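Local coordinates for protein trichothecene 3-O-acetyltransferase (Gibberella zeae, PDB 2RKV) that acetylates the 3-hydroxyl group of trichothecene mycotoxins such as T-2 toxin and deoxynivalenol, using acetyl-CoA as donor in the manner of the BAHD acyltransferases, at residues F258-D263 against F289-D294. Sequence-based numbering, arbitrary orientation.
Sequences FVSTDD and FCRAVD. With COA (coenzyme A), chain B.
Arg291 reaches from strand 286-294 to Asp262 and Asp263 in the first turn of helix 261-277, a span that makes it a good example of one long side chain tying a strand to a helix start beside a cofactor. Its CB lies in the plane of the Phe289 ring, at the ring's edge. With CG anti to the backbone N (chi1 -168°) and the chain extended as far as NE, the guanidinium is carried clear of the strand. NE donates to a water, 2.8 Å from NE to the water oxygen, and that water in turn donates to Asp262 OD1. NH1 donates to Asp263 OD1 at 2.8 Å, nearly in line with its C-O bond. NH2 is shared: it meets Asp263 OD1 at 2.8 Å, on that oxygen's anti lone pair, and Asp262 OD1 at 2.9 Å in a much straighter bond (167°); the other oxygen of Asp262, OD2, is hydrogen-bonded to Ser379 OG. Both acceptors, Asp262 OD1 and Asp263 OD1, lie close to the guanidinium plane, whereas the Asp263 carboxylate is itself turned 58° from it. One atom, Asp263 OD1, thus takes both terminal nitrogens end-on, and the two buried acidic groups probably offset the arginine's charge. Ser260 and Asp263 form a capping box at the helix N-terminus: Asp263 N donates to Ser260 OG, and Ser260 N to Asp263 OD2, which also pairs with Arg335. In this BAHD-superfamily enzyme the same turn binds coenzyme A, Ser260 OG donating to O5A of the cofactor and Thr261, through N and OG1, gripping O9A of its 3'-phosphate. The pantetheine carbon CCP passes over one face of the guanidinium, 4.0 Å from Arg291 NH2. Farther along the strand, Asp294 N donates to the pantetheine oxygen O9P at 2.7 Å, while Ala292 touches both coenzyme A and the bound T-2 toxin.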
# COMPACT_ATOMS: atom_id res chain seq x y z
N PHE A 258 -18.30 -18.45 1.46
CA PHE A 258 -18.32 -17.23 2.25
C PHE A 258 -17.48 -16.17 1.56
O PHE A 258 -16.63 -16.49 0.72
CB PHE A 258 -17.77 -17.47 3.67
CG PHE A 258 -16.31 -17.83 3.70
CD1 PHE A 258 -15.33 -16.84 3.71
CD2 PHE A 258 -15.91 -19.17 3.70
CE1 PHE A 258 -13.97 -17.17 3.72
CE2 PHE A 258 -14.56 -19.52 3.72
CZ PHE A 258 -13.58 -18.51 3.73
N VAL A 259 -17.74 -14.91 1.89
CA VAL A 259 -16.83 -13.83 1.51
C VAL A 259 -16.47 -13.03 2.77
O VAL A 259 -17.07 -13.23 3.82
CB VAL A 259 -17.42 -12.89 0.43
CG1 VAL A 259 -17.60 -13.65 -0.89
CG2 VAL A 259 -18.74 -12.23 0.90
N SER A 260 -15.48 -12.15 2.65
CA SER A 260 -15.04 -11.33 3.78
C SER A 260 -15.60 -9.91 3.71
O SER A 260 -16.12 -9.46 2.67
CB SER A 260 -13.52 -11.24 3.78
OG SER A 260 -13.05 -10.52 2.66
N THR A 261 -15.46 -9.21 4.83
CA THR A 261 -15.75 -7.78 4.90
C THR A 261 -14.98 -7.04 3.80
O THR A 261 -15.56 -6.24 3.06
CB THR A 261 -15.38 -7.22 6.30
OG1 THR A 261 -16.16 -7.89 7.30
CG2 THR A 261 -15.65 -5.74 6.39
N ASP A 262 -13.69 -7.34 3.69
CA ASP A 262 -12.82 -6.74 2.68
C ASP A 262 -13.32 -7.04 1.26
O ASP A 262 -13.37 -6.14 0.41
CB ASP A 262 -11.38 -7.22 2.89
CG ASP A 262 -10.36 -6.36 2.18
OD1 ASP A 262 -10.37 -6.33 0.93
OD2 ASP A 262 -9.55 -5.73 2.91
N ASP A 263 -13.70 -8.29 1.00
CA ASP A 263 -14.31 -8.67 -0.28
C ASP A 263 -15.53 -7.80 -0.61
O ASP A 263 -15.69 -7.32 -1.74
CB ASP A 263 -14.83 -10.11 -0.23
CG ASP A 263 -13.73 -11.16 -0.21
OD1 ASP A 263 -12.55 -10.86 -0.51
OD2 ASP A 263 -14.08 -12.31 0.13
N PHE A 289 -10.65 -5.65 -12.46
CA PHE A 289 -10.30 -5.35 -11.07
C PHE A 289 -8.95 -6.00 -10.79
O PHE A 289 -8.79 -7.21 -11.02
CB PHE A 289 -11.35 -5.91 -10.11
CG PHE A 289 -11.29 -5.34 -8.71
CD1 PHE A 289 -12.16 -4.34 -8.32
CD2 PHE A 289 -10.37 -5.83 -7.77
CE1 PHE A 289 -12.14 -3.82 -7.01
CE2 PHE A 289 -10.33 -5.30 -6.46
CZ PHE A 289 -11.21 -4.30 -6.09
N CYS A 290 -7.99 -5.21 -10.31
CA CYS A 290 -6.67 -5.73 -9.94
C CYS A 290 -6.56 -5.56 -8.43
O CYS A 290 -6.58 -4.43 -7.93
CB CYS A 290 -5.56 -4.93 -10.62
SG CYS A 290 -5.69 -4.83 -12.44
N ARG A 291 -6.46 -6.67 -7.70
CA ARG A 291 -6.46 -6.64 -6.23
C ARG A 291 -5.12 -7.08 -5.66
O ARG A 291 -4.67 -8.18 -5.95
CB ARG A 291 -7.58 -7.54 -5.68
CG ARG A 291 -7.86 -7.35 -4.20
CD ARG A 291 -8.70 -8.51 -3.66
NE ARG A 291 -9.36 -8.20 -2.39
CZ ARG A 291 -10.23 -9.02 -1.80
NH1 ARG A 291 -10.52 -10.18 -2.39
NH2 ARG A 291 -10.81 -8.69 -0.65
N ALA A 292 -4.49 -6.23 -4.85
CA ALA A 292 -3.22 -6.61 -4.20
C ALA A 292 -3.47 -7.68 -3.14
O ALA A 292 -4.42 -7.58 -2.34
CB ALA A 292 -2.55 -5.40 -3.57
N VAL A 293 -2.62 -8.70 -3.14
CA VAL A 293 -2.76 -9.82 -2.21
C VAL A 293 -1.38 -10.16 -1.64
O VAL A 293 -0.44 -10.43 -2.39
CB VAL A 293 -3.39 -11.07 -2.89
CG1 VAL A 293 -3.53 -12.23 -1.89
CG2 VAL A 293 -4.74 -10.72 -3.50
N ASP A 294 -1.28 -10.15 -0.31
CA ASP A 294 -0.10 -10.60 0.42
C ASP A 294 0.09 -12.07 0.12
O ASP A 294 -0.82 -12.88 0.36
CB ASP A 294 -0.29 -10.35 1.92
CG ASP A 294 0.86 -10.89 2.79
OD1 ASP A 294 1.95 -11.22 2.25
OD2 ASP A 294 0.66 -10.96 4.02
N1A COA B . -16.75 -19.14 7.41
C2A COA B . -17.08 -17.81 7.24
N3A COA B . -16.09 -16.87 7.06
C4A COA B . -14.79 -17.26 7.05
C5A COA B . -14.44 -18.61 7.22
C6A COA B . -15.44 -19.56 7.40
N6A COA B . -15.12 -20.79 7.83
N7A COA B . -13.09 -18.70 7.16
C8A COA B . -12.58 -17.46 6.97
N9A COA B . -13.62 -16.57 6.89
C1B COA B . -13.53 -15.11 6.74
C2B COA B . -13.02 -14.49 8.02
O2B COA B . -14.05 -14.37 8.97
C3B COA B . -12.52 -13.16 7.52
O3B COA B . -13.61 -12.35 7.22
P3B COA B . -13.92 -11.05 8.08
O7A COA B . -12.69 -10.16 8.05
O8A COA B . -14.24 -11.53 9.47
O9A COA B . -15.12 -10.37 7.47
C4B COA B . -11.97 -13.50 6.16
O4B COA B . -12.57 -14.73 5.76
C5B COA B . -10.47 -13.61 6.20
O5B COA B . -10.18 -13.67 4.84
P1A COA B . -8.72 -13.34 4.30
O1A COA B . -7.66 -13.96 5.21
O2A COA B . -8.63 -13.79 2.86
O3A COA B . -8.51 -11.77 4.52
P2A COA B . -9.43 -10.58 3.99
O4A COA B . -9.71 -9.66 5.15
O5A COA B . -10.63 -11.05 3.22
O6A COA B . -8.45 -9.85 2.97
CBP COA B . -6.85 -9.72 1.21
CCP COA B . -8.12 -10.41 1.71
CDP COA B . -7.11 -8.22 1.07
CEP COA B . -6.50 -10.26 -0.17
CAP COA B . -5.75 -10.01 2.24
OAP COA B . -5.51 -11.40 2.36
C9P COA B . -4.46 -9.36 1.88
O9P COA B . -3.56 -10.06 1.07
N8P COA B . -4.26 -8.15 2.37
C7P COA B . -3.09 -7.36 2.07
C6P COA B . -3.19 -6.76 0.68
C5P COA B . -1.95 -5.94 0.49
O5P COA B . -0.83 -6.43 0.76
N4P COA B . -2.13 -4.70 0.04
O HOH W 1 -8.96 -5.67 -1.20